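Scarecrow-like protein 3 (Arabidopsis thaliana, PDB 6KPB) probably acts as a transcription factor in plant development, forming homodimers and binding zinc finger proteins of the IDD family such as JACKDAW. Local coordinates at residues L59-A64 with T359-L364; A98-A103 with E399-I404; A178-L183 with H214-E219; L197-V202 with I225-N230. All coordinates share one frame; numbering follows the deposited sequence.

Contact 1: L59-A64 with T359-L364; sequences LLLTCA and TLMERL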
loop_
_atom_site.group_PDB
_atom_site.type_symbol
_atom_site.label_atom_id
_atom_site.label_comp_id
_atom_site.label_asym_id
_atom_site.label_seq_id
_atom_site.Cartn_x
_atom_site.Cartn_y
_atom_site.Cartn_z
ATOM N N LEU A 59 -19.252 -14.774 -16.261
ATOM C CA LEU A 59 -18.079 -15.209 -15.506
ATOM C C LEU A 59 -18.254 -14.962 -14.013
ATOM O O LEU A 59 -17.896 -15.812 -13.189
ATOM C CB LEU A 59 -16.830 -14.493 -16.020
ATOM C CG LEU A 59 -15.955 -15.153 -17.088
ATOM C CD1 LEU A 59 -15.441 -14.125 -18.075
ATOM C CD2 LEU A 59 -14.793 -15.892 -16.438
ATOM N N LEU A 60 -18.810 -13.805 -13.642
ATOM C CA LEU A 60 -18.969 -13.486 -12.227
ATOM C C LEU A 60 -19.903 -14.477 -11.545
ATOM O O LEU A 60 -19.576 -15.029 -10.487
ATOM C CB LEU A 60 -19.483 -12.056 -12.061
ATOM C CG LEU A 60 -18.495 -10.942 -12.417
ATOM C CD1 LEU A 60 -19.155 -9.572 -12.350
ATOM C CD2 LEU A 60 -17.276 -10.995 -11.506
ATOM N N LEU A 61 -21.073 -14.721 -12.139
ATOM C CA LEU A 61 -22.003 -15.687 -11.565
ATOM C C LEU A 61 -21.428 -17.097 -11.605
ATOM O O LEU A 61 -21.566 -17.859 -10.640
ATOM C CB LEU A 61 -23.343 -15.634 -12.298
ATOM C CG LEU A 61 -24.352 -14.562 -11.881
ATOM C CD1 LEU A 61 -23.972 -13.193 -12.422
ATOM C CD2 LEU A 61 -25.746 -14.957 -12.341
ATOM N N THR A 62 -20.774 -17.460 -12.712
ATOM C CA THR A 62 -20.185 -18.791 -12.828
ATOM C C THR A 62 -19.107 -19.004 -11.775
ATOM O O THR A 62 -19.132 -19.992 -11.032
ATOM C CB THR A 62 -19.607 -18.994 -14.227
ATOM O OG1 THR A 62 -20.529 -18.498 -15.206
ATOM C CG2 THR A 62 -19.349 -20.472 -14.483
ATOM N N CYS A 63 -18.147 -18.077 -11.697
ATOM C CA CYS A 63 -17.088 -18.178 -10.698
ATOM C C CYS A 63 -17.661 -18.285 -9.294
ATOM O O CYS A 63 -17.215 -19.117 -8.496
ATOM C CB CYS A 63 -16.155 -16.972 -10.802
ATOM S SG CYS A 63 -14.906 -16.884 -9.501
ATOM N N ALA A 64 -18.671 -17.468 -8.982
ATOM C CA ALA A 64 -19.273 -17.504 -7.652
ATOM C C ALA A 64 -19.852 -18.877 -7.341
ATOM O O ALA A 64 -19.776 -19.346 -6.199
ATOM C CB ALA A 64 -20.353 -16.430 -7.535
ATOM N N THR A 359 -26.968 -15.864 1.415
ATOM C CA THR A 359 -25.980 -16.565 0.609
ATOM C C THR A 359 -25.137 -15.592 -0.210
ATOM O O THR A 359 -25.486 -14.423 -0.394
ATOM C CB THR A 359 -26.652 -17.575 -0.326
ATOM O OG1 THR A 359 -27.294 -16.879 -1.403
ATOM C CG2 THR A 359 -27.683 -18.398 0.428
ATOM N N LEU A 360 -24.007 -16.104 -0.704
ATOM C CA LEU A 360 -23.123 -15.305 -1.546
ATOM C C LEU A 360 -23.828 -14.878 -2.827
ATOM O O LEU A 360 -23.728 -13.719 -3.249
ATOM C CB LEU A 360 -21.854 -16.102 -1.862
ATOM C CG LEU A 360 -20.591 -15.398 -2.374
ATOM C CD1 LEU A 360 -20.682 -15.024 -3.850
ATOM C CD2 LEU A 360 -20.290 -14.173 -1.530
ATOM N N MET A 361 -24.547 -15.806 -3.464
ATOM C CA MET A 361 -25.197 -15.502 -4.736
ATOM C C MET A 361 -26.260 -14.425 -4.570
ATOM O O MET A 361 -26.454 -13.591 -5.464
ATOM C CB MET A 361 -25.808 -16.772 -5.328
ATOM C CG MET A 361 -26.291 -16.614 -6.759
ATOM S SD MET A 361 -24.957 -16.166 -7.887
ATOM C CE MET A 361 -23.842 -17.547 -7.648
ATOM N N GLU A 362 -26.962 -14.430 -3.436
ATOM C CA GLU A 362 -27.936 -13.382 -3.147
ATOM C C GLU A 362 -27.276 -12.010 -3.155
ATOM O O GLU A 362 -27.678 -11.113 -3.905
ATOM C CB GLU A 362 -28.602 -13.642 -1.796
ATOM C CG GLU A 362 -29.652 -14.735 -1.793
ATOM C CD GLU A 362 -30.148 -15.044 -0.393
ATOM O OE1 GLU A 362 -29.363 -14.870 0.564
ATOM O OE2 GLU A 362 -31.318 -15.453 -0.247
ATOM N N ARG A 363 -26.250 -11.833 -2.319
ATOM C CA ARG A 363 -25.594 -10.537 -2.209
ATOM C C ARG A 363 -24.895 -10.147 -3.504
ATOM O O ARG A 363 -24.840 -8.961 -3.840
ATOM C CB ARG A 363 -24.602 -10.552 -1.048
ATOM C CG ARG A 363 -25.210 -11.047 0.254
ATOM C CD ARG A 363 -24.357 -10.676 1.453
ATOM N NE ARG A 363 -23.018 -11.252 1.384
ATOM C CZ ARG A 363 -22.725 -12.503 1.723
ATOM N NH1 ARG A 363 -23.679 -13.319 2.152
ATOM N NH2 ARG A 363 -21.476 -12.938 1.634
ATOM N N LEU A 364 -24.368 -11.124 -4.246
ATOM C CA LEU A 364 -23.711 -10.811 -5.509
ATOM C C LEU A 364 -24.703 -10.279 -6.535
ATOM O O LEU A 364 -24.402 -9.322 -7.256
ATOM C CB LEU A 364 -22.993 -12.045 -6.052
ATOM C CG LEU A 364 -22.368 -11.873 -7.437
ATOM C CD1 LEU A 364 -21.355 -10.743 -7.424
ATOM C CD2 LEU A 364 -21.722 -13.161 -7.906
#

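Contact 2: A98-A103 with E399-I404; sequences AYFTEA and EEIKNI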
loop_
_atom_site.group_PDB
_atom_site.type_symbol
_atom_site.label_atom_id
_atom_site.label_comp_id
_atom_site.label_asym_id
_atom_site.label_seq_id
_atom_site.Cartn_x
_atom_site.Cartn_y
_atom_site.Cartn_z
ATOM N N ALA A 98 -13.757 -5.765 -12.393
ATOM C CA ALA A 98 -12.451 -5.771 -11.738
ATOM C C ALA A 98 -12.587 -5.849 -10.222
ATOM O O ALA A 98 -11.855 -6.599 -9.565
ATOM C CB ALA A 98 -11.655 -4.532 -12.141
ATOM N N TYR A 99 -13.518 -5.086 -9.649
ATOM C CA TYR A 99 -13.650 -5.061 -8.196
ATOM C C TYR A 99 -14.400 -6.276 -7.665
ATOM O O TYR A 99 -14.096 -6.754 -6.566
ATOM C CB TYR A 99 -14.330 -3.763 -7.758
ATOM C CG TYR A 99 -13.514 -2.548 -8.120
ATOM C CD1 TYR A 99 -12.391 -2.201 -7.384
ATOM C CD2 TYR A 99 -13.852 -1.759 -9.209
ATOM C CE1 TYR A 99 -11.628 -1.100 -7.720
ATOM C CE2 TYR A 99 -13.097 -0.657 -9.554
ATOM C CZ TYR A 99 -11.987 -0.331 -8.806
ATOM O OH TYR A 99 -11.234 0.771 -9.143
ATOM N N PHE A 100 -15.365 -6.800 -8.424
ATOM C CA PHE A 100 -16.004 -8.048 -8.019
ATOM C C PHE A 100 -15.078 -9.240 -8.217
ATOM O O PHE A 100 -15.143 -10.205 -7.448
ATOM C CB PHE A 100 -17.308 -8.253 -8.788
ATOM C CG PHE A 100 -18.445 -7.406 -8.287
ATOM C CD1 PHE A 100 -18.646 -6.130 -8.784
ATOM C CD2 PHE A 100 -19.313 -7.888 -7.321
ATOM C CE1 PHE A 100 -19.689 -5.348 -8.325
ATOM C CE2 PHE A 100 -20.358 -7.111 -6.856
ATOM C CZ PHE A 100 -20.545 -5.839 -7.360
ATOM N N THR A 101 -14.216 -9.199 -9.236
ATOM C CA THR A 101 -13.249 -10.277 -9.427
ATOM C C THR A 101 -12.258 -10.328 -8.273
ATOM O O THR A 101 -12.005 -11.395 -7.701
ATOM C CB THR A 101 -12.514 -10.108 -10.759
ATOM O OG1 THR A 101 -13.449 -10.214 -11.841
ATOM C CG2 THR A 101 -11.443 -11.170 -10.920
ATOM N N GLU A 102 -11.680 -9.175 -7.918
ATOM C CA GLU A 102 -10.766 -9.128 -6.780
ATOM C C GLU A 102 -11.463 -9.572 -5.501
ATOM O O GLU A 102 -10.873 -10.279 -4.674
ATOM C CB GLU A 102 -10.194 -7.718 -6.621
ATOM C CG GLU A 102 -9.475 -7.493 -5.297
ATOM C CD GLU A 102 -8.377 -6.451 -5.386
ATOM O OE1 GLU A 102 -8.103 -5.967 -6.503
ATOM O OE2 GLU A 102 -7.780 -6.121 -4.339
ATOM N N ALA A 103 -12.725 -9.177 -5.329
ATOM C CA ALA A 103 -13.488 -9.592 -4.157
ATOM C C ALA A 103 -13.652 -11.107 -4.116
ATOM O O ALA A 103 -13.392 -11.744 -3.088
ATOM C CB ALA A 103 -14.850 -8.900 -4.152
ATOM N N GLU A 399 -13.976 -1.082 -1.803
ATOM C CA GLU A 399 -13.882 -1.600 -0.443
ATOM C C GLU A 399 -15.219 -2.151 0.034
ATOM O O GLU A 399 -15.265 -3.190 0.702
ATOM C CB GLU A 399 -13.382 -0.509 0.502
ATOM C CG GLU A 399 -11.885 -0.288 0.427
ATOM C CD GLU A 399 -11.105 -1.555 0.721
ATOM O OE1 GLU A 399 -11.462 -2.263 1.688
ATOM O OE2 GLU A 399 -10.145 -1.849 -0.021
ATOM N N GLU A 400 -16.316 -1.471 -0.301
ATOM C CA GLU A 400 -17.632 -1.971 0.075
ATOM C C GLU A 400 -17.959 -3.263 -0.661
ATOM O O GLU A 400 -18.456 -4.219 -0.055
ATOM C CB GLU A 400 -18.692 -0.904 -0.194
ATOM C CG GLU A 400 -18.485 0.378 0.600
ATOM C CD GLU A 400 -19.478 1.463 0.231
ATOM O OE1 GLU A 400 -20.276 1.247 -0.706
ATOM O OE2 GLU A 400 -19.461 2.530 0.878
ATOM N N ILE A 401 -17.679 -3.313 -1.966
ATOM C CA ILE A 401 -17.900 -4.537 -2.734
ATOM C C ILE A 401 -17.077 -5.680 -2.155
ATOM O O ILE A 401 -17.582 -6.790 -1.945
ATOM C CB ILE A 401 -17.575 -4.302 -4.221
ATOM C CG1 ILE A 401 -18.637 -3.411 -4.869
ATOM C CG2 ILE A 401 -17.455 -5.625 -4.962
ATOM C CD1 ILE A 401 -18.252 -2.907 -6.241
ATOM N N LYS A 402 -15.797 -5.420 -1.880
ATOM C CA LYS A 402 -14.927 -6.447 -1.315
ATOM C C LYS A 402 -15.446 -6.938 0.031
ATOM O O LYS A 402 -15.414 -8.141 0.317
ATOM C CB LYS A 402 -13.505 -5.901 -1.177
ATOM C CG LYS A 402 -12.547 -6.802 -0.419
ATOM C CD LYS A 402 -11.123 -6.268 -0.498
ATOM C CE LYS A 402 -10.536 -6.019 0.882
ATOM N NZ LYS A 402 -9.131 -5.527 0.801
ATOM N N ASN A 403 -15.942 -6.024 0.867
ATOM C CA ASN A 403 -16.434 -6.421 2.181
ATOM C C ASN A 403 -17.746 -7.187 2.084
ATOM O O ASN A 403 -17.986 -8.105 2.876
ATOM C CB ASN A 403 -16.599 -5.189 3.072
ATOM C CG ASN A 403 -16.929 -5.550 4.508
ATOM O OD1 ASN A 403 -18.064 -5.391 4.956
ATOM N ND2 ASN A 403 -15.935 -6.048 5.234
ATOM N N ILE A 404 -18.600 -6.832 1.121
ATOM C CA ILE A 404 -19.871 -7.532 0.958
ATOM C C ILE A 404 -19.654 -8.954 0.452
ATOM O O ILE A 404 -20.384 -9.876 0.836
ATOM C CB ILE A 404 -20.792 -6.733 0.015
ATOM C CG1 ILE A 404 -21.218 -5.415 0.666
ATOM C CG2 ILE A 404 -22.014 -7.549 -0.377
ATOM C CD1 ILE A 404 -21.884 -4.452 -0.292
#

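Contact 3: A178-L183 with H214-E219; sequences AQWLAL and HRLIEE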
loop_
_atom_site.group_PDB
_atom_site.type_symbol
_atom_site.label_atom_id
_atom_site.label_comp_id
_atom_site.label_asym_id
_atom_site.label_seq_id
_atom_site.Cartn_x
_atom_site.Cartn_y
_atom_site.Cartn_z
ATOM N N ALA A 178 -18.813 20.189 6.497
ATOM C CA ALA A 178 -19.817 20.920 5.730
ATOM C C ALA A 178 -21.229 20.688 6.250
ATOM O O ALA A 178 -22.109 21.527 6.029
ATOM C CB ALA A 178 -19.740 20.524 4.254
ATOM N N GLN A 179 -21.464 19.568 6.937
ATOM C CA GLN A 179 -22.794 19.280 7.459
ATOM C C GLN A 179 -23.206 20.293 8.519
ATOM O O GLN A 179 -24.352 20.758 8.529
ATOM C CB GLN A 179 -22.832 17.863 8.029
ATOM C CG GLN A 179 -24.137 17.495 8.712
ATOM C CD GLN A 179 -24.146 16.059 9.200
ATOM O OE1 GLN A 179 -23.093 15.468 9.440
ATOM N NE2 GLN A 179 -25.336 15.489 9.344
ATOM N N TRP A 180 -22.291 20.649 9.419
ATOM C CA TRP A 180 -22.621 21.544 10.519
ATOM C C TRP A 180 -22.264 23.000 10.247
ATOM O O TRP A 180 -22.759 23.882 10.957
ATOM C CB TRP A 180 -21.929 21.084 11.808
ATOM C CG TRP A 180 -22.078 19.610 12.075
ATOM C CD1 TRP A 180 -21.074 18.711 12.287
ATOM C CD2 TRP A 180 -23.303 18.864 12.141
ATOM N NE1 TRP A 180 -21.595 17.455 12.489
ATOM C CE2 TRP A 180 -22.961 17.522 12.403
ATOM C CE3 TRP A 180 -24.654 19.200 12.007
ATOM C CZ2 TRP A 180 -23.919 16.518 12.532
ATOM C CZ3 TRP A 180 -25.603 18.201 12.134
ATOM C CH2 TRP A 180 -25.230 16.877 12.394
ATOM N N LEU A 181 -21.419 23.273 9.249
ATOM C CA LEU A 181 -21.148 24.659 8.883
ATOM C C LEU A 181 -22.414 25.355 8.401
ATOM O O LEU A 181 -22.659 26.520 8.737
ATOM C CB LEU A 181 -20.057 24.720 7.812
ATOM C CG LEU A 181 -18.622 24.427 8.257
ATOM C CD1 LEU A 181 -17.707 24.283 7.053
ATOM C CD2 LEU A 181 -18.116 25.517 9.185
ATOM N N ALA A 182 -23.236 24.652 7.619
ATOM C CA ALA A 182 -24.502 25.224 7.175
ATOM C C ALA A 182 -25.476 25.380 8.336
ATOM O O ALA A 182 -26.169 26.399 8.437
ATOM C CB ALA A 182 -25.112 24.359 6.074
ATOM N N LEU A 183 -25.543 24.383 9.222
ATOM C CA LEU A 183 -26.454 24.471 10.360
ATOM C C LEU A 183 -26.068 25.607 11.297
ATOM O O LEU A 183 -26.937 26.202 11.942
ATOM C CB LEU A 183 -26.486 23.143 11.119
ATOM C CG LEU A 183 -27.557 23.032 12.205
ATOM C CD1 LEU A 183 -28.932 23.188 11.588
ATOM C CD2 LEU A 183 -27.456 21.713 12.958
ATOM N N HIS A 214 -11.359 22.651 14.216
ATOM C CA HIS A 214 -10.784 23.928 13.803
ATOM C C HIS A 214 -11.736 24.697 12.898
ATOM O O HIS A 214 -11.915 25.911 13.060
ATOM C CB HIS A 214 -9.446 23.700 13.097
ATOM C CG HIS A 214 -8.851 24.944 12.514
ATOM N ND1 HIS A 214 -9.075 25.337 11.212
ATOM C CD2 HIS A 214 -8.042 25.884 13.057
ATOM C CE1 HIS A 214 -8.429 26.466 10.977
ATOM N NE2 HIS A 214 -7.794 26.818 12.081
ATOM N N ARG A 215 -12.364 24.010 11.943
ATOM C CA ARG A 215 -13.234 24.702 10.999
ATOM C C ARG A 215 -14.521 25.167 11.667
ATOM O O ARG A 215 -15.020 26.250 11.360
ATOM C CB ARG A 215 -13.559 23.796 9.809
ATOM C CG ARG A 215 -14.023 24.541 8.569
ATOM C CD ARG A 215 -13.145 24.216 7.371
ATOM N NE ARG A 215 -13.860 24.380 6.109
ATOM C CZ ARG A 215 -14.438 23.386 5.442
ATOM N NH1 ARG A 215 -14.386 22.149 5.917
ATOM N NH2 ARG A 215 -15.067 23.629 4.300
ATOM N N LEU A 216 -15.068 24.361 12.579
ATOM C CA LEU A 216 -16.322 24.732 13.230
ATOM C C LEU A 216 -16.123 25.886 14.206
ATOM O O LEU A 216 -16.931 26.821 14.241
ATOM C CB LEU A 216 -16.927 23.521 13.936
ATOM C CG LEU A 216 -17.376 22.370 13.032
ATOM C CD1 LEU A 216 -18.173 21.341 13.821
ATOM C CD2 LEU A 216 -18.180 22.883 11.846
ATOM N N ILE A 217 -15.055 25.840 15.010
ATOM C CA ILE A 217 -14.785 26.935 15.939
ATOM C C ILE A 217 -14.499 28.220 15.176
ATOM O O ILE A 217 -14.931 29.308 15.575
ATOM C CB ILE A 217 -13.622 26.570 16.884
ATOM C CG1 ILE A 217 -13.982 25.361 17.746
ATOM C CG2 ILE A 217 -13.255 27.752 17.770
ATOM C CD1 ILE A 217 -12.886 24.961 18.715
ATOM N N GLU A 218 -13.772 28.114 14.060
ATOM C CA GLU A 218 -13.451 29.295 13.266
ATOM C C GLU A 218 -14.710 29.953 12.717
ATOM O O GLU A 218 -14.829 31.184 12.723
ATOM C CB GLU A 218 -12.505 28.915 12.126
ATOM C CG GLU A 218 -11.950 30.097 11.351
ATOM C CD GLU A 218 -11.155 29.667 10.136
ATOM O OE1 GLU A 218 -11.526 28.649 9.515
ATOM O OE2 GLU A 218 -10.157 30.341 9.804
ATOM N N GLU A 219 -15.664 29.150 12.241
ATOM C CA GLU A 219 -16.896 29.716 11.702
ATOM C C GLU A 219 -17.790 30.250 12.813
ATOM O O GLU A 219 -18.382 31.327 12.676
ATOM C CB GLU A 219 -17.637 28.669 10.871
ATOM C CG GLU A 219 -18.851 29.207 10.123
ATOM C CD GLU A 219 -18.482 30.176 9.010
ATOM O OE1 GLU A 219 -17.310 30.179 8.577
ATOM O OE2 GLU A 219 -19.369 30.936 8.565
#

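Contact 4: L197-V202 with I225-N230; sequences LRITGV and IPFQFN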
loop_
_atom_site.group_PDB
_atom_site.type_symbol
_atom_site.label_atom_id
_atom_site.label_comp_id
_atom_site.label_asym_id
_atom_site.label_seq_id
_atom_site.Cartn_x
_atom_site.Cartn_y
_atom_site.Cartn_z
ATOM N N LEU A 197 -25.011 26.274 21.044
ATOM C CA LEU A 197 -24.852 25.074 20.238
ATOM C C LEU A 197 -23.676 24.259 20.753
ATOM O O LEU A 197 -22.578 24.792 20.940
ATOM C CB LEU A 197 -24.643 25.423 18.764
ATOM C CG LEU A 197 -24.489 24.212 17.846
ATOM C CD1 LEU A 197 -25.665 23.263 18.025
ATOM C CD2 LEU A 197 -24.371 24.655 16.398
ATOM N N ARG A 198 -23.911 22.972 20.979
ATOM C CA ARG A 198 -22.861 22.029 21.326
ATOM C C ARG A 198 -22.907 20.875 20.338
ATOM O O ARG A 198 -23.983 20.333 20.058
ATOM C CB ARG A 198 -23.021 21.523 22.761
ATOM C CG ARG A 198 -22.031 20.439 23.157
ATOM C CD ARG A 198 -21.682 20.535 24.634
ATOM N NE ARG A 198 -21.155 19.278 25.153
ATOM C CZ ARG A 198 -21.880 18.390 25.823
ATOM N NH1 ARG A 198 -21.324 17.269 26.260
ATOM N NH2 ARG A 198 -23.164 18.626 26.060
ATOM N N ILE A 199 -21.749 20.516 19.795
ATOM C CA ILE A 199 -21.632 19.421 18.842
ATOM C C ILE A 199 -20.608 18.430 19.372
ATOM O O ILE A 199 -19.475 18.810 19.691
ATOM C CB ILE A 199 -21.236 19.920 17.442
ATOM C CG1 ILE A 199 -22.330 20.825 16.877
ATOM C CG2 ILE A 199 -20.973 18.740 16.514
ATOM C CD1 ILE A 199 -22.086 21.247 15.448
ATOM N N THR A 200 -21.010 17.167 19.475
ATOM C CA THR A 200 -20.126 16.082 19.879
ATOM C C THR A 200 -19.783 15.257 18.647
ATOM O O THR A 200 -20.673 14.657 18.031
ATOM C CB THR A 200 -20.777 15.208 20.950
ATOM O OG1 THR A 200 -21.049 16.003 22.110
ATOM C CG2 THR A 200 -19.847 14.069 21.337
ATOM N N GLY A 201 -18.503 15.230 18.286
ATOM C CA GLY A 201 -18.043 14.533 17.097
ATOM C C GLY A 201 -17.351 13.225 17.448
ATOM O O GLY A 201 -16.405 13.205 18.234
ATOM N N VAL A 202 -17.819 12.143 16.831
ATOM C CA VAL A 202 -17.275 10.808 17.051
ATOM C C VAL A 202 -16.566 10.361 15.782
ATOM O O VAL A 202 -17.159 10.364 14.695
ATOM C CB VAL A 202 -18.375 9.808 17.446
ATOM C CG1 VAL A 202 -17.787 8.415 17.634
ATOM C CG2 VAL A 202 -19.080 10.265 18.713
ATOM N N ILE A 225 -21.520 32.905 17.598
ATOM C CA ILE A 225 -22.412 31.894 18.161
ATOM C C ILE A 225 -21.708 31.250 19.348
ATOM O O ILE A 225 -20.570 30.787 19.199
ATOM C CB ILE A 225 -22.800 30.824 17.121
ATOM C CG1 ILE A 225 -23.917 31.335 16.204
ATOM C CG2 ILE A 225 -23.209 29.528 17.804
ATOM C CD1 ILE A 225 -24.469 30.281 15.262
ATOM N N PRO A 226 -22.328 31.210 20.532
ATOM C CA PRO A 226 -21.755 30.421 21.632
ATOM C C PRO A 226 -21.756 28.947 21.264
ATOM O O PRO A 226 -22.818 28.334 21.127
ATOM C CB PRO A 226 -22.683 30.724 22.811
ATOM C CG PRO A 226 -23.978 31.131 22.177
ATOM C CD PRO A 226 -23.613 31.829 20.899
ATOM N N PHE A 227 -20.570 28.373 21.082
ATOM C CA PHE A 227 -20.456 27.054 20.482
ATOM C C PHE A 227 -19.371 26.257 21.185
ATOM O O PHE A 227 -18.330 26.803 21.562
ATOM C CB PHE A 227 -20.158 27.172 18.979
ATOM C CG PHE A 227 -19.685 25.895 18.345
ATOM C CD1 PHE A 227 -20.575 24.873 18.058
ATOM C CD2 PHE A 227 -18.350 25.728 18.012
ATOM C CE1 PHE A 227 -20.139 23.701 17.464
ATOM C CE2 PHE A 227 -17.908 24.560 17.419
ATOM C CZ PHE A 227 -18.804 23.546 17.144
ATOM N N GLN A 228 -19.623 24.964 21.364
ATOM C CA GLN A 228 -18.664 24.061 21.982
ATOM C C GLN A 228 -18.597 22.782 21.165
ATOM O O GLN A 228 -19.633 22.227 20.783
ATOM C CB GLN A 228 -19.042 23.753 23.435
ATOM C CG GLN A 228 -18.001 22.942 24.192
ATOM C CD GLN A 228 -18.311 22.843 25.671
ATOM O OE1 GLN A 228 -19.331 23.351 26.138
ATOM N NE2 GLN A 228 -17.428 22.192 26.419
ATOM N N PHE A 229 -17.380 22.327 20.886
ATOM C CA PHE A 229 -17.144 21.074 20.183
ATOM C C PHE A 229 -16.235 20.211 21.042
ATOM O O PHE A 229 -15.098 20.599 21.328
ATOM C CB PHE A 229 -16.518 21.316 18.807
ATOM C CG PHE A 229 -16.198 20.054 18.051
ATOM C CD1 PHE A 229 -14.969 19.433 18.203
ATOM C CD2 PHE A 229 -17.123 19.491 17.187
ATOM C CE1 PHE A 229 -14.669 18.276 17.512
ATOM C CE2 PHE A 229 -16.827 18.332 16.492
ATOM C CZ PHE A 229 -15.597 17.725 16.656
ATOM N N ASN A 230 -16.736 19.049 21.455
ATOM C CA ASN A 230 -15.923 18.087 22.179
ATOM C C ASN A 230 -15.731 16.849 21.318
ATOM O O ASN A 230 -16.716 16.175 20.974
ATOM C CB ASN A 230 -16.554 17.722 23.528
ATOM C CG ASN A 230 -17.979 17.221 23.400
ATOM O OD1 ASN A 230 -18.686 17.552 22.448
ATOM N ND2 ASN A 230 -18.412 16.421 24.369
#

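Contact 1: L59-A64 with T359-L364
Ala64 turns its methyl toward helix 360-381, where three longer side chains converge on it. The nearest is Leu364, whose CD2 branch lies 3.6 Å from Ala64 CB and also rests against the backbone of the preceding turn, 3.8 Å from Leu60 O. Beside it comes Met361, its terminal methyl CE 3.7 Å from Ala64 CB. This side chain reaches across by folding: CG stands opposite the backbone N (chi1 -170°), and further bends at chi2 and chi3 swing the thioether over to the facing helix. Its sulfur passes alongside Leu61, with Met361 SD 4.3 Å from Leu61 CG, while CE also touches Leu61 O. A flexible, unbranched methionine suits a place where a side chain must bend to fill the space between two helices. Leu360 adds the third methyl, its CD1 4.0 Å from Ala64 CB. With the axes of the short segments 10.6 Å apart, the long side chains of Leu360, Met361 and Leu364 span the distance, and the small Ala64 has room for all three. No hydrogen bond crosses the interface, which is held by apolar contact.

The start of helix 360-381 is fixed by a capping box. Thr359 OG1 accepts from Glu362 N at 3.2 Å, and Thr359 N gives a nearly straight bond of 2.7 Å to Glu362 OE1. On another side of this helix Arg363 forms a salt bridge with Glu408. The two segments run antiparallel at 162°, joining the first leucine repeat to the PFYRE region in the alpha-helical cap characteristic of GRAS domains.

Contact 2: A98-A103 with E399-I404
Ile401 lays its CG2 methyl over the face of the Phe100 ring, the central feature of two helices of the GRAS cap that run in roughly the same direction. The axes of the short segments cross at -36° and approach to 8.6 Å. Ile401 is buried most by the contact, and its beta branching lets two arms share the work. Ile401 CG2, anti to the backbone N, sits 3.6 Å from the Phe100 ring centroid and only 7° off the ring normal, a CH-pi contact. The other arm ends in Ile401 CD1, which reaches Phe100 CE1 at 3.5 Å. Leu364 and Leu368 of helix 360-381 touch the same ring, so an alanine in place of Phe100 would probably leave the Ile401 methyls without their aromatic platform and open a gap between three helices.

Ala103 and Lys402 bring the backbones closest, with CA atoms 4.5 Å apart, which a small residue allows. Lys402 lies at the margin, its amine making a long salt bridge to Glu399. Glu102 OE1 is hydrogen-bonded to Thr122 OG1 of the second subunit, placing this helix at the dimer interface. At the close approach, Ala103 CB rests 3.8 Å from Lys402 CA.

Contact 3: A178-L183 with H214-E219
Leu181 holds CG anti to its carbonyl carbon (chi1 -73°), which carries both its methyls across to helix 206-223, while Arg215 sets CG opposite its backbone N (chi1 -159°) and bends at chi2, bringing the guanidinium beneath one of them. The two helices, 11° apart in direction, lie side by side on one face of the parallel part of the sheet in the Rossmann-like GRAS core. Leu181 CD1 stands over the centre of the flat Arg215 guanidinium, 3.8 Å from Arg215 CZ; the guanidinium face, where no N-H points, accepts a methyl while the N-H groups spread in its plane. Leu181 CD2 meets Leu216 CD2 at 3.7 Å, the two side chains passing each other at a slant. Were Leu181 an alanine, the Arg215 guanidinium would probably lose the methyl over its face and Leu216 CD2 its partner.

Deeper in, Leu216 CD2 also touches Trp180 CB at 4.2 Å. The indole leads away toward the sheet, where NE1 is hydrogen-bonded to Asp171 of the VHIID motif. Glu219 contributes only the aliphatic start of its chain, as befits an acid at the margin: Leu181 CD2 lies 3.6 Å from Glu219 CB.

Contact 4: L197-V202 with I225-N230
Ile199 and the rings of Phe227 and Phe229 form the apolar centre. Ile199 CG1 meets the Phe227 ring at its edge, 3.7 Å from Phe227 CE1, and Ile199 CG2 lies 4.0 Å from Phe229 CD2. Leu197 and Phe227 share a setting with CG anti to the backbone N (chi1 -179° and 165°), which lays them side by side, Leu197 CG at the ring edge. Bulky apolar residues suit this face because helices 178-189 and 206-223 pack upon it. Beyond Ile199 the Phe229 ring reaches Gly201 with CE2 and CZ, each 4.0 Å from Gly201 CA, where a side chain would collide with Phe229 CZ.

The strands are the two arms of a beta-alpha-beta unit in the Rossmann-like core, with helix 206-223 as the connection. They pair in parallel through alternating bonds: Leu197 N to Pro226 O, Gln228 N to Leu197 O, Ile199 N to Gln228 O (2.9 Å), Asn230 N to Ile199 O, and a weak fifth from Gly201 N to Asn230 O.

Arg198, Thr200, Gln228 and Asn230 occupy the other face. Arg198 and Gln228 lie side by side, the planes of guanidinium and amide turned 50° from each other. The Arg198 guanidinium is gripped by Glu250 and by the carbonyl of Arg245, and Thr200 OG1 is hydrogen-bonded to His168 NE2 of the VHIID motif.

In the fold
The four contacts form two clusters on opposite sides of the chain's centre. Contacts 1 and 2, centres 12 Å apart, share the helical cap: Leu364 CD1 packs on Phe100 CD2 at 3.5 Å, and Arg363 NE probably donates a hydrogen bond to Ile404 O at 3.0 Å. Contacts 3 and 4, centres 10 Å apart, are two layers of the Rossmann-like core, with helices on strands; Trp180 CB reaches Ile199 CD1 at 3.6 Å, and Leu216 CB touches Phe227 CZ at 3.7 Å. Between the clusters no atoms meet: contacts 2 and 4 have centres 37 Å apart and nearest atoms about 16 Å apart. Of the four, contact 2 alone has the second subunit against its segments.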